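Local coordinates for Tol-Pal system protein TolB (Acinetobacter baumannii, PDB 7MX5) that probably works as the periplasmic member of the Tol-Pal system, which takes part in outer membrane invagination during cell division and in keeping the outer membrane intact, at residues I31-L36 against T43-N48; S188-R193 against G204-I209. All coordinates share one frame; numbering follows the deposited sequence.

Contact 1: residues I31-L36 against T43-N48; sequences IVETDL and TSSSKN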
# COMPACT_ATOMS: atom_id res chain seq x y z
N ILE A 31 13.07 -4.96 -15.16
CA ILE A 31 11.99 -4.77 -14.20
C ILE A 31 12.31 -5.49 -12.89
O ILE A 31 12.08 -4.96 -11.80
CB ILE A 31 10.65 -5.24 -14.80
CG1 ILE A 31 10.24 -4.35 -15.96
CG2 ILE A 31 9.57 -5.27 -13.73
CD1 ILE A 31 9.07 -4.88 -16.76
N VAL A 32 12.85 -6.70 -12.99
CA VAL A 32 13.22 -7.45 -11.79
C VAL A 32 14.35 -6.74 -11.04
O VAL A 32 14.31 -6.60 -9.81
CB VAL A 32 13.61 -8.89 -12.15
CG1 VAL A 32 14.11 -9.64 -10.92
CG2 VAL A 32 12.42 -9.61 -12.78
N GLU A 33 15.37 -6.29 -11.78
CA GLU A 33 16.46 -5.55 -11.15
C GLU A 33 15.97 -4.26 -10.51
O GLU A 33 16.49 -3.85 -9.47
CB GLU A 33 17.55 -5.25 -12.19
CG GLU A 33 18.72 -4.44 -11.67
CD GLU A 33 19.69 -4.06 -12.77
OE1 GLU A 33 19.51 -4.53 -13.91
OE2 GLU A 33 20.65 -3.30 -12.49
N THR A 34 14.96 -3.62 -11.10
CA THR A 34 14.40 -2.41 -10.51
C THR A 34 13.59 -2.73 -9.26
O THR A 34 13.64 -1.99 -8.27
CB THR A 34 13.54 -1.67 -11.53
OG1 THR A 34 14.29 -1.50 -12.75
CG2 THR A 34 13.13 -0.31 -11.00
N ASP A 35 12.83 -3.83 -9.29
CA ASP A 35 12.05 -4.22 -8.12
C ASP A 35 12.96 -4.55 -6.94
O ASP A 35 12.74 -4.09 -5.82
CB ASP A 35 11.16 -5.41 -8.46
CG ASP A 35 10.02 -5.05 -9.40
OD1 ASP A 35 9.64 -3.86 -9.45
OD2 ASP A 35 9.51 -5.96 -10.09
N LEU A 36 13.99 -5.36 -7.19
CA LEU A 36 14.91 -5.73 -6.12
C LEU A 36 15.59 -4.51 -5.51
O LEU A 36 15.89 -4.50 -4.31
CB LEU A 36 15.95 -6.72 -6.64
CG LEU A 36 15.42 -8.10 -7.05
CD1 LEU A 36 16.55 -9.12 -7.09
CD2 LEU A 36 14.32 -8.56 -6.10
N THR A 43 19.95 -4.60 -2.74
CA THR A 43 20.31 -3.88 -3.95
C THR A 43 20.63 -4.90 -5.04
O THR A 43 20.97 -6.05 -4.75
CB THR A 43 21.52 -2.95 -3.73
OG1 THR A 43 22.71 -3.73 -3.60
CG2 THR A 43 21.33 -2.11 -2.48
N SER A 44 20.52 -4.46 -6.29
CA SER A 44 20.71 -5.36 -7.42
C SER A 44 21.39 -4.62 -8.56
O SER A 44 21.27 -3.40 -8.69
CB SER A 44 19.38 -5.96 -7.90
OG SER A 44 19.57 -6.80 -9.02
N SER A 45 22.11 -5.38 -9.39
CA SER A 45 22.82 -4.81 -10.52
C SER A 45 22.98 -5.88 -11.60
O SER A 45 22.95 -7.08 -11.33
CB SER A 45 24.20 -4.27 -10.11
OG SER A 45 24.57 -3.17 -10.92
N SER A 46 23.14 -5.41 -12.84
CA SER A 46 23.27 -6.31 -13.98
C SER A 46 24.35 -5.90 -14.97
O SER A 46 24.58 -6.63 -15.94
CB SER A 46 21.93 -6.42 -14.72
OG SER A 46 21.59 -5.19 -15.34
N LYS A 47 25.02 -4.77 -14.77
CA LYS A 47 25.93 -4.24 -15.78
C LYS A 47 27.38 -4.62 -15.52
O LYS A 47 27.95 -5.44 -16.25
CB LYS A 47 25.79 -2.71 -15.85
CG LYS A 47 24.52 -2.25 -16.55
CD LYS A 47 24.47 -2.77 -17.98
CE LYS A 47 23.58 -1.90 -18.86
NZ LYS A 47 22.75 -2.71 -19.78
N ASN A 48 27.99 -4.04 -14.48
CA ASN A 48 29.40 -4.29 -14.17
C ASN A 48 29.53 -5.64 -13.47
O ASN A 48 29.84 -5.74 -12.28
CB ASN A 48 29.97 -3.16 -13.32
CG ASN A 48 30.25 -1.91 -14.14
OD1 ASN A 48 30.24 -1.94 -15.37
ND2 ASN A 48 30.50 -0.80 -13.45
O HOH W 1 20.89 -1.50 -10.73

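Contact 2: residues S188-R193 against G204-I209; sequences SFETKR and GTREVI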
# COMPACT_ATOMS: atom_id res chain seq x y z
N SER A 188 -18.08 9.98 -3.21
CA SER A 188 -18.17 10.83 -4.38
C SER A 188 -19.17 11.95 -4.15
O SER A 188 -20.20 11.75 -3.51
CB SER A 188 -18.56 10.03 -5.62
OG SER A 188 -18.73 10.87 -6.75
N PHE A 189 -18.84 13.13 -4.68
CA PHE A 189 -19.74 14.28 -4.65
C PHE A 189 -20.19 14.68 -6.05
O PHE A 189 -20.63 15.82 -6.26
CB PHE A 189 -19.07 15.47 -3.96
CG PHE A 189 -18.83 15.27 -2.49
CD1 PHE A 189 -17.85 14.41 -2.04
CD2 PHE A 189 -19.59 15.96 -1.56
CE1 PHE A 189 -17.63 14.23 -0.68
CE2 PHE A 189 -19.38 15.79 -0.20
CZ PHE A 189 -18.39 14.92 0.24
N GLU A 190 -20.09 13.76 -7.03
CA GLU A 190 -20.52 14.06 -8.39
C GLU A 190 -21.95 14.58 -8.43
O GLU A 190 -22.29 15.42 -9.26
CB GLU A 190 -20.35 12.83 -9.28
CG GLU A 190 -21.33 11.70 -9.01
CD GLU A 190 -20.84 10.36 -9.54
OE1 GLU A 190 -19.86 9.82 -8.99
OE2 GLU A 190 -21.44 9.86 -10.52
N THR A 191 -22.80 14.07 -7.54
CA THR A 191 -24.03 14.75 -7.15
C THR A 191 -23.79 15.41 -5.80
O THR A 191 -23.06 14.87 -4.96
CB THR A 191 -25.20 13.77 -7.07
OG1 THR A 191 -25.24 13.17 -5.77
CG2 THR A 191 -25.07 12.68 -8.13
N LYS A 192 -24.38 16.59 -5.61
CA LYS A 192 -24.14 17.44 -4.45
C LYS A 192 -24.09 16.66 -3.13
O LYS A 192 -23.21 16.89 -2.30
CB LYS A 192 -25.21 18.52 -4.36
CG LYS A 192 -24.74 19.81 -3.70
CD LYS A 192 -25.31 19.94 -2.30
CE LYS A 192 -25.08 21.33 -1.73
NZ LYS A 192 -23.76 21.43 -1.05
N ARG A 193 -25.03 15.74 -2.94
CA ARG A 193 -25.08 14.98 -1.70
C ARG A 193 -24.04 13.86 -1.74
O ARG A 193 -23.99 13.09 -2.70
CB ARG A 193 -26.47 14.40 -1.49
CG ARG A 193 -27.50 15.44 -1.09
CD ARG A 193 -28.82 14.81 -0.68
NE ARG A 193 -28.70 13.36 -0.52
CZ ARG A 193 -29.70 12.51 -0.66
NH1 ARG A 193 -30.92 12.92 -0.98
NH2 ARG A 193 -29.48 11.21 -0.49
N GLY A 204 -16.93 -3.54 -13.89
CA GLY A 204 -17.01 -2.10 -13.93
C GLY A 204 -18.10 -1.55 -13.03
O GLY A 204 -17.89 -0.56 -12.32
N THR A 205 -19.25 -2.22 -13.04
CA THR A 205 -20.48 -1.72 -12.42
C THR A 205 -20.26 -1.24 -10.99
O THR A 205 -19.41 -1.75 -10.26
CB THR A 205 -21.54 -2.82 -12.43
OG1 THR A 205 -21.08 -3.92 -11.63
CG2 THR A 205 -21.79 -3.30 -13.85
N ARG A 206 -21.06 -0.24 -10.59
CA ARG A 206 -21.05 0.32 -9.25
C ARG A 206 -22.44 0.23 -8.64
O ARG A 206 -23.40 -0.20 -9.29
CB ARG A 206 -20.58 1.78 -9.26
CG ARG A 206 -21.67 2.76 -9.67
CD ARG A 206 -21.11 4.04 -10.26
NE ARG A 206 -20.49 4.94 -9.30
CZ ARG A 206 -20.48 6.26 -9.43
NH1 ARG A 206 -21.06 6.86 -10.46
NH2 ARG A 206 -19.87 7.00 -8.50
N GLU A 207 -22.55 0.65 -7.38
CA GLU A 207 -23.83 0.71 -6.69
C GLU A 207 -23.69 1.64 -5.49
O GLU A 207 -22.62 1.71 -4.87
CB GLU A 207 -24.30 -0.68 -6.24
CG GLU A 207 -23.36 -1.37 -5.28
CD GLU A 207 -24.03 -2.50 -4.51
OE1 GLU A 207 -25.22 -2.34 -4.14
OE2 GLU A 207 -23.38 -3.53 -4.28
N VAL A 208 -24.77 2.34 -5.16
CA VAL A 208 -24.77 3.26 -4.03
C VAL A 208 -24.93 2.46 -2.75
O VAL A 208 -25.94 1.78 -2.54
CB VAL A 208 -25.87 4.31 -4.17
CG1 VAL A 208 -26.07 5.04 -2.84
CG2 VAL A 208 -25.51 5.30 -5.25
N ILE A 209 -23.93 2.54 -1.87
CA ILE A 209 -24.02 1.89 -0.58
C ILE A 209 -24.87 2.72 0.38
O ILE A 209 -25.84 2.22 0.96
CB ILE A 209 -22.61 1.63 -0.01
CG1 ILE A 209 -21.95 0.46 -0.75
CG2 ILE A 209 -22.69 1.32 1.46
CD1 ILE A 209 -22.72 -0.83 -0.67

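Contact 1: residues I31-L36 against T43-N48
Glu33 reaches from helix 29-37 across the edge of strand 43-45 and fastens its carboxylate to the residues at the strand's end. Its CG lies anti to the backbone N (chi1 178°) and the chain stays extended beyond it, which carries the aliphatic part past Ser44, with CG 3.6 Å from Ser44 OG, and brings the carboxylate beside Ser45 and Ser46. There Ser46 OG donates to Glu33 OE1 at 2.6 Å, meeting it on the syn side but 31° out of the carboxylate plane. The hydroxyl gets there because chi1 of 67° sets it between the backbone N and the carbonyl carbon of Ser46. The other oxygen, Glu33 OE2, sits 3.3 Å from Ser45 CA and accepts at 2.5 Å from a water oxygen; the water's second bond, to Ser44 O, is 2.8 Å long. Asn37 ND2, also bonded to Glu33 O within the helix, donates to that same Ser44 O and so adds a second tie to the strand. Deeper in, Leu36 CB packs on Ser44 CB at 3.7 Å, while Ser44 OG turns to Ile17 O in the neighbouring strand.

Strand 16-19, helix 29-37 and strand 43-45 form a beta-alpha-beta unit of the amino-terminal domain, and strand 43-45 is an outermost strand of its mixed sheet; the axes of the two short segments run roughly antiparallel and approach to 7.0 Å. With one carboxylate oxygen taken by a hydroxyl and the other by a bridging water, the link is mainly polar, and these donors would probably favour the ionised form of Glu33.

Contact 2: residues S188-R193 against G204-I209
Glu190 OE1 is gripped by two donors, one from its own turn and one from across the contact. Ser188 OG donates to Glu190 OE1 at 2.7 Å, at the anti lone pair of that oxygen; Arg206 NH2 meets the same Glu190 OE1 at 2.9 Å, from above the carboxylate plane and 36° out of it. Arg206 NH1 takes the second oxygen, Glu190 OE2, at 3.0 Å on the syn side, which makes an end-on, two-nitrogen salt bridge. Both N-H bonds are nearly straight, 172° for the NH2 one, and both acceptors lie close to the guanidinium plane, although that plane and the carboxylate are turned 35° apart. The two side chains approach from opposite directions.

Ser188 closes strand 183-188 with an ST turn, its OG accepting from Glu190 N at 3.2 Å, so the hydroxyl that holds the carboxylate also ties down the backbone amide of Glu190. This is one four-stranded antiparallel blade of the TolB beta propeller: the loop after its second strand is joined to its fourth strand, 206-211, an outer one of the blade, over the intervening strand 195-200. Tyr197 of that third strand makes a cation-pi contact with Arg206, and Leu166 of the blade before touches both Glu190 and Arg206. Arg206 gets across with CG between the backbone N and the carbonyl carbon and a bend at chi3, which turns the guanidinium end towards the loop.

Contact 1 comes first along the chain and is complete well before contact 2 begins. Their centres are about 43 Å apart and their nearest atoms about 26 Å, on opposite sides of the chain's centre, and they share no helix, strand or sheet. Residues 31-36 and 43-48 belong to the mixed alpha/beta amino-terminal domain, residues 188-193 and 204-209 to the beta propeller. Each contact therefore acts within its own domain, and neither bridges the two. The chain start, by contrast, goes to the propeller: strand 6-9 is an outer strand of the sheet it makes with 382-386 and its neighbours.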